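Local coordinates for transcription regulator AcaB (Escherichia coli, PDB 6N8B), which probably acts as a transcriptional regulator encoded on an IncC (A/C) plasmid, with a crucial role in conjugative transfer of that plasmid, at residues S80-N91 with L126-V137. Numbering follows the deposited sequence.
Sequences SEDLDKATAQLN and LIRKLDTLMGIV
Leu133 is the knob here: its side chain drops among Leu83, Ala86, Thr87 and Leu90 of helix 62-96, a proper knobs-into-holes fit. CG anti to the backbone N (chi1 -168°) carries the isobutyl end toward helix 62-96, where the methyls part. Leu133 CD1 meets Leu90 CD1 at 3.6 Å, while CD2 touches both Ala86 CB and Leu83 CD2. Leu83 also forks: its CD2 faces Leu133, and its CD1 turns to Leu126 CD2 at 3.8 Å, the two leucines crossing at about a right angle. Leu126 CD2 also lies over the backbone of the other helix, 3.5 Å from Ser80 CA. Further along, Ile136 spans Thr87 and Leu90, with CG2 3.6 Å from Leu90 CB and CD1 meeting Thr87 CG2. Trp158 of helix 148-182 touches Leu83, Ala86 and Leu133, closing over this apolar side.

The other flank is polar and looser. Lys129, its chain bent at chi2 and chi3, brings NZ across to donate to Ser80 OG at 3.0 Å and to form a salt bridge with the exposed Asp84. Lys129 NZ reaches Asp84 OD1, also at 3.0 Å, on the syn side but 31° out of the carboxylate plane; its bond to OD2 is weak. Two residues one helical turn apart thus hold a single ammonium group, probably favouring its charged state.

The segments of helices 62-96 and 118-142 run in the same sense, their axes 9.9 Å apart and crossed by 23°; a knob in a hole between two such helices is the packing of an alpha-helical bundle.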
ATOM      1  N   SER A  80      -6.217  -5.650   2.714  1.00 34.99           N
ATOM      2  CA  SER A  80      -7.543  -5.041   2.756  1.00 35.58           C
ATOM      3  C   SER A  80      -8.471  -5.821   3.677  1.00 37.36           C
ATOM      4  O   SER A  80      -9.283  -5.233   4.401  1.00 37.80           O
ATOM      5  CB  SER A  80      -8.127  -4.957   1.348  1.00 36.14           C
ATOM      6  OG  SER A  80      -9.415  -4.369   1.378  1.00 37.21           O
ATOM      7  N   GLU A  81      -8.368  -7.148   3.650  1.00 62.67           N
ATOM      8  CA  GLU A  81      -9.217  -7.984   4.484  1.00 63.79           C
ATOM      9  C   GLU A  81      -8.903  -7.794   5.964  1.00 63.19           C
ATOM     10  O   GLU A  81      -9.817  -7.759   6.797  1.00 64.03           O
ATOM     11  CB  GLU A  81      -9.031  -9.441   4.069  1.00 64.33           C
ATOM     12  CG  GLU A  81      -9.649  -9.771   2.720  1.00 65.40           C
ATOM     13  CD  GLU A  81      -9.145 -11.084   2.148  1.00 66.19           C
ATOM     14  OE1 GLU A  81      -9.266 -11.278   0.919  1.00 66.67           O
ATOM     15  OE2 GLU A  81      -8.652 -11.932   2.923  1.00 66.99           O
ATOM     16  N   ASP A  82      -7.618  -7.652   6.312  1.00 51.63           N
ATOM     17  CA  ASP A  82      -7.245  -7.556   7.722  1.00 51.23           C
ATOM     18  C   ASP A  82      -7.476  -6.172   8.311  1.00 50.62           C
ATOM     19  O   ASP A  82      -7.695  -6.058   9.522  1.00 50.82           O
ATOM     20  CB  ASP A  82      -5.779  -7.944   7.922  1.00 50.36           C
ATOM     21  CG  ASP A  82      -5.487  -9.365   7.502  1.00 50.88           C
ATOM     22  OD1 ASP A  82      -6.440 -10.168   7.401  1.00 51.74           O
ATOM     23  OD2 ASP A  82      -4.298  -9.683   7.290  1.00 50.33           O
ATOM     24  N   LEU A  83      -7.454  -5.115   7.496  1.00 44.60           N
ATOM     25  CA  LEU A  83      -7.880  -3.817   8.009  1.00 44.17           C
ATOM     26  C   LEU A  83      -9.383  -3.781   8.234  1.00 46.12           C
ATOM     27  O   LEU A  83      -9.853  -3.174   9.202  1.00 46.55           O
ATOM     28  CB  LEU A  83      -7.462  -2.691   7.060  1.00 42.56           C
ATOM     29  CG  LEU A  83      -5.975  -2.495   6.787  1.00 40.28           C
ATOM     30  CD1 LEU A  83      -5.754  -1.984   5.383  1.00 39.04           C
ATOM     31  CD2 LEU A  83      -5.392  -1.532   7.790  1.00 38.97           C
ATOM     32  N   ASP A  84     -10.148  -4.451   7.371  1.00 53.25           N
ATOM     33  CA  ASP A  84     -11.593  -4.509   7.562  1.00 54.99           C
ATOM     34  C   ASP A  84     -11.943  -5.218   8.862  1.00 55.50           C
ATOM     35  O   ASP A  84     -12.851  -4.791   9.585  1.00 56.20           O
ATOM     36  CB  ASP A  84     -12.260  -5.194   6.370  1.00 55.69           C
ATOM     37  CG  ASP A  84     -12.361  -4.285   5.155  1.00 54.56           C
ATOM     38  OD1 ASP A  84     -12.226  -3.050   5.318  1.00 53.51           O
ATOM     39  OD2 ASP A  84     -12.582  -4.804   4.039  1.00 54.43           O
ATOM     40  N   LYS A  85     -11.221  -6.291   9.188  1.00 50.55           N
ATOM     41  CA  LYS A  85     -11.544  -7.039  10.396  1.00 51.03           C
ATOM     42  C   LYS A  85     -11.040  -6.318  11.640  1.00 50.53           C
ATOM     43  O   LYS A  85     -11.709  -6.328  12.678  1.00 51.28           O
ATOM     44  CB  LYS A  85     -10.951  -8.447  10.316  1.00 50.87           C
ATOM     45  CG  LYS A  85     -11.714  -9.493  11.117  1.00 53.15           C
ATOM     46  CD  LYS A  85     -10.810 -10.644  11.540  1.00 53.80           C
ATOM     47  CE  LYS A  85     -11.621 -11.848  12.002  1.00 58.17           C
ATOM     48  NZ  LYS A  85     -12.584 -11.497  13.083  1.00 59.83           N
ATOM     49  N   ALA A  86      -9.874  -5.675  11.546  1.00 47.38           N
ATOM     50  CA  ALA A  86      -9.413  -4.822  12.637  1.00 46.75           C
ATOM     51  C   ALA A  86     -10.363  -3.651  12.855  1.00 47.34           C
ATOM     52  O   ALA A  86     -10.701  -3.323  13.998  1.00 47.91           O
ATOM     53  CB  ALA A  86      -7.997  -4.324  12.353  1.00 44.97           C
ATOM     54  N   THR A  87     -10.802  -3.012  11.766  1.00 46.59           N
ATOM     55  CA  THR A  87     -11.775  -1.929  11.875  1.00 47.49           C
ATOM     56  C   THR A  87     -13.060  -2.409  12.536  1.00 48.92           C
ATOM     57  O   THR A  87     -13.649  -1.696  13.357  1.00 49.48           O
ATOM     58  CB  THR A  87     -12.070  -1.350  10.490  1.00 47.62           C
ATOM     59  OG1 THR A  87     -10.840  -1.161   9.777  1.00 45.74           O
ATOM     60  CG2 THR A  87     -12.788  -0.024  10.604  1.00 48.19           C
ATOM     61  N   ALA A  88     -13.516  -3.612  12.181  1.00 62.22           N
ATOM     62  CA  ALA A  88     -14.764  -4.131  12.733  1.00 63.29           C
ATOM     63  C   ALA A  88     -14.669  -4.330  14.243  1.00 63.72           C
ATOM     64  O   ALA A  88     -15.546  -3.883  14.993  1.00 65.17           O
ATOM     65  CB  ALA A  88     -15.141  -5.439  12.035  1.00 64.68           C
ATOM     66  N   GLN A  89     -13.613  -5.007  14.711  1.00 66.69           N
ATOM     67  CA  GLN A  89     -13.522  -5.298  16.140  1.00 67.05           C
ATOM     68  C   GLN A  89     -13.364  -4.024  16.957  1.00 66.97           C
ATOM     69  O   GLN A  89     -13.938  -3.902  18.044  1.00 67.93           O
ATOM     70  CB  GLN A  89     -12.370  -6.259  16.455  1.00 66.43           C
ATOM     71  CG  GLN A  89     -12.255  -7.497  15.581  1.00 66.64           C
ATOM     72  CD  GLN A  89     -10.902  -8.184  15.730  1.00 65.51           C
ATOM     73  OE1 GLN A  89     -10.029  -8.068  14.866  1.00 64.65           O
ATOM     74  NE2 GLN A  89     -10.729  -8.915  16.825  1.00 66.54           N
ATOM     75  N   LEU A  90     -12.604  -3.053  16.447  1.00 51.99           N
ATOM     76  CA  LEU A  90     -12.388  -1.840  17.226  1.00 51.76           C
ATOM     77  C   LEU A  90     -13.531  -0.844  17.093  1.00 52.80           C
ATOM     78  O   LEU A  90     -13.785  -0.085  18.034  1.00 53.29           O
ATOM     79  CB  LEU A  90     -11.082  -1.155  16.813  1.00 50.09           C
ATOM     80  CG  LEU A  90      -9.794  -1.969  16.715  1.00 48.75           C
ATOM     81  CD1 LEU A  90      -8.725  -1.129  16.072  1.00 46.93           C
ATOM     82  CD2 LEU A  90      -9.330  -2.445  18.063  1.00 49.01           C
ATOM     83  N   ASN A  91     -14.259  -0.854  15.974  1.00 78.36           N
ATOM     84  CA  ASN A  91     -15.430   0.008  15.881  1.00 79.31           C
ATOM     85  C   ASN A  91     -16.577  -0.449  16.771  1.00 80.91           C
ATOM     86  O   ASN A  91     -17.526   0.317  16.961  1.00 82.95           O
ATOM     87  CB  ASN A  91     -15.907   0.120  14.431  1.00 79.07           C
ATOM     88  CG  ASN A  91     -16.537   1.473  14.130  1.00 79.39           C
ATOM     89  OD1 ASN A  91     -15.836   2.440  13.826  1.00 78.62           O
ATOM     90  ND2 ASN A  91     -17.860   1.549  14.228  1.00 81.85           N
ATOM     91  N   LEU A 126      -6.163   1.480   0.504  1.00 45.13           N
ATOM     92  CA  LEU A 126      -5.616   0.871   1.715  1.00 44.12           C
ATOM     93  C   LEU A 126      -5.100   1.927   2.685  1.00 43.84           C
ATOM     94  O   LEU A 126      -5.256   1.789   3.905  1.00 43.83           O
ATOM     95  CB  LEU A 126      -4.503  -0.114   1.361  1.00 42.79           C
ATOM     96  CG  LEU A 126      -4.984  -1.422   0.740  1.00 43.13           C
ATOM     97  CD1 LEU A 126      -3.832  -2.381   0.555  1.00 42.35           C
ATOM     98  CD2 LEU A 126      -6.051  -2.032   1.617  1.00 43.84           C
ATOM     99  N   ILE A 127      -4.460   2.973   2.164  1.00 35.38           N
ATOM    100  CA  ILE A 127      -3.940   4.026   3.028  1.00 35.30           C
ATOM    101  C   ILE A 127      -5.082   4.733   3.745  1.00 37.01           C
ATOM    102  O   ILE A 127      -4.961   5.115   4.915  1.00 36.87           O
ATOM    103  CB  ILE A 127      -3.084   5.005   2.205  1.00 34.73           C
ATOM    104  CG1 ILE A 127      -1.923   4.254   1.550  1.00 32.96           C
ATOM    105  CG2 ILE A 127      -2.585   6.155   3.074  1.00 35.19           C
ATOM    106  CD1 ILE A 127      -0.799   5.143   1.092  1.00 32.44           C
ATOM    107  N   ARG A 128      -6.217   4.897   3.062  1.00 53.61           N
ATOM    108  CA  ARG A 128      -7.375   5.516   3.696  1.00 54.28           C
ATOM    109  C   ARG A 128      -7.910   4.644   4.824  1.00 53.91           C
ATOM    110  O   ARG A 128      -8.220   5.141   5.914  1.00 53.92           O
ATOM    111  CB  ARG A 128      -8.464   5.789   2.654  1.00 55.06           C
ATOM    112  CG  ARG A 128      -9.890   5.803   3.200  1.00 55.48           C
ATOM    113  CD  ARG A 128     -10.124   6.966   4.159  1.00 55.54           C
ATOM    114  NE  ARG A 128      -9.611   8.233   3.661  1.00 55.57           N
ATOM    115  CZ  ARG A 128     -10.347   9.126   3.007  1.00 55.92           C
ATOM    116  NH1 ARG A 128     -11.628   8.883   2.752  1.00 56.47           N
ATOM    117  NH2 ARG A 128      -9.800  10.267   2.598  1.00 55.45           N
ATOM    118  N   LYS A 129      -8.043   3.340   4.580  1.00 46.15           N
ATOM    119  CA  LYS A 129      -8.553   2.469   5.633  1.00 45.87           C
ATOM    120  C   LYS A 129      -7.585   2.378   6.802  1.00 45.05           C
ATOM    121  O   LYS A 129      -8.010   2.150   7.939  1.00 45.11           O
ATOM    122  CB  LYS A 129      -8.891   1.088   5.070  1.00 45.86           C
ATOM    123  CG  LYS A 129      -9.505   1.168   3.695  1.00 46.19           C
ATOM    124  CD  LYS A 129     -10.600   0.140   3.491  1.00 47.37           C
ATOM    125  CE  LYS A 129     -10.078  -1.272   3.508  1.00 45.92           C
ATOM    126  NZ  LYS A 129     -10.989  -2.154   2.721  1.00 46.70           N
ATOM    127  N   LEU A 130      -6.292   2.585   6.554  1.00 32.38           N
ATOM    128  CA  LEU A 130      -5.350   2.712   7.657  1.00 31.61           C
ATOM    129  C   LEU A 130      -5.567   4.023   8.401  1.00 32.13           C
ATOM    130  O   LEU A 130      -5.525   4.058   9.637  1.00 32.06           O
ATOM    131  CB  LEU A 130      -3.919   2.609   7.127  1.00 30.55           C
ATOM    132  CG  LEU A 130      -2.767   3.075   8.014  1.00 29.95           C
ATOM    133  CD1 LEU A 130      -2.497   2.033   9.063  1.00 29.67           C
ATOM    134  CD2 LEU A 130      -1.514   3.332   7.201  1.00 29.28           C
ATOM    135  N   ASP A 131      -5.809   5.112   7.667  1.00 32.91           N
ATOM    136  CA  ASP A 131      -6.120   6.385   8.310  1.00 33.48           C
ATOM    137  C   ASP A 131      -7.329   6.247   9.228  1.00 33.82           C
ATOM    138  O   ASP A 131      -7.316   6.727  10.369  1.00 33.86           O
ATOM    139  CB  ASP A 131      -6.367   7.456   7.246  1.00 34.21           C
ATOM    140  CG  ASP A 131      -6.171   8.865   7.774  1.00 34.60           C
ATOM    141  OD1 ASP A 131      -5.434   9.033   8.766  1.00 34.45           O
ATOM    142  OD2 ASP A 131      -6.748   9.809   7.193  1.00 35.07           O
ATOM    143  N   THR A 132      -8.372   5.563   8.756  1.00 43.73           N
ATOM    144  CA  THR A 132      -9.550   5.347   9.589  1.00 44.07           C
ATOM    145  C   THR A 132      -9.214   4.487  10.800  1.00 43.55           C
ATOM    146  O   THR A 132      -9.625   4.803  11.923  1.00 43.68           O
ATOM    147  CB  THR A 132     -10.663   4.700   8.762  1.00 44.59           C
ATOM    148  OG1 THR A 132     -11.135   5.633   7.782  1.00 45.18           O
ATOM    149  CG2 THR A 132     -11.825   4.277   9.654  1.00 44.86           C
ATOM    150  N   LEU A 133      -8.455   3.406  10.593  1.00 43.34           N
ATOM    151  CA  LEU A 133      -8.089   2.534  11.703  1.00 42.97           C
ATOM    152  C   LEU A 133      -7.303   3.294  12.765  1.00 42.68           C
ATOM    153  O   LEU A 133      -7.530   3.107  13.966  1.00 42.76           O
ATOM    154  CB  LEU A 133      -7.280   1.346  11.189  1.00 42.61           C
ATOM    155  CG  LEU A 133      -7.081   0.230  12.212  1.00 42.68           C
ATOM    156  CD1 LEU A 133      -8.444  -0.299  12.626  1.00 43.19           C
ATOM    157  CD2 LEU A 133      -6.223  -0.882  11.644  1.00 42.40           C
ATOM    158  N   MET A 134      -6.388   4.171  12.343  1.00 42.50           N
ATOM    159  CA  MET A 134      -5.666   4.995  13.306  1.00 42.54           C
ATOM    160  C   MET A 134      -6.611   5.942  14.028  1.00 43.35           C
ATOM    161  O   MET A 134      -6.470   6.171  15.234  1.00 43.58           O
ATOM    162  CB  MET A 134      -4.549   5.770  12.612  1.00 42.29           C
ATOM    163  CG  MET A 134      -3.504   4.898  11.946  1.00 41.45           C
ATOM    164  SD  MET A 134      -2.763   3.737  13.114  1.00 40.90           S
ATOM    165  CE  MET A 134      -3.549   2.199  12.626  1.00 40.61           C
ATOM    166  N   GLY A 135      -7.581   6.503  13.303  1.00 45.31           N
ATOM    167  CA  GLY A 135      -8.582   7.336  13.946  1.00 45.98           C
ATOM    168  C   GLY A 135      -9.356   6.592  15.017  1.00 45.94           C
ATOM    169  O   GLY A 135      -9.695   7.160  16.058  1.00 46.37           O
ATOM    170  N   ILE A 136      -9.651   5.312  14.778  1.00 44.39           N
ATOM    171  CA  ILE A 136     -10.362   4.523  15.782  1.00 44.42           C
ATOM    172  C   ILE A 136      -9.467   4.273  16.985  1.00 44.11           C
ATOM    173  O   ILE A 136      -9.862   4.498  18.134  1.00 44.37           O
ATOM    174  CB  ILE A 136     -10.871   3.203  15.177  1.00 44.41           C
ATOM    175  CG1 ILE A 136     -11.899   3.469  14.078  1.00 44.81           C
ATOM    176  CG2 ILE A 136     -11.490   2.336  16.258  1.00 44.71           C
ATOM    177  CD1 ILE A 136     -12.288   2.246  13.301  1.00 44.96           C
ATOM    178  N   VAL A 137      -8.243   3.805  16.732  1.00 48.82           N
ATOM    179  CA  VAL A 137      -7.284   3.570  17.806  1.00 48.53           C
ATOM    180  C   VAL A 137      -7.049   4.845  18.605  1.00 48.97           C
ATOM    181  O   VAL A 137      -6.919   4.809  19.835  1.00 49.14           O
ATOM    182  CB  VAL A 137      -5.972   3.007  17.228  1.00 47.97           C
ATOM    183  CG1 VAL A 137      -4.943   2.803  18.330  1.00 48.22           C
ATOM    184  CG2 VAL A 137      -6.237   1.699  16.502  1.00 48.24           C
TER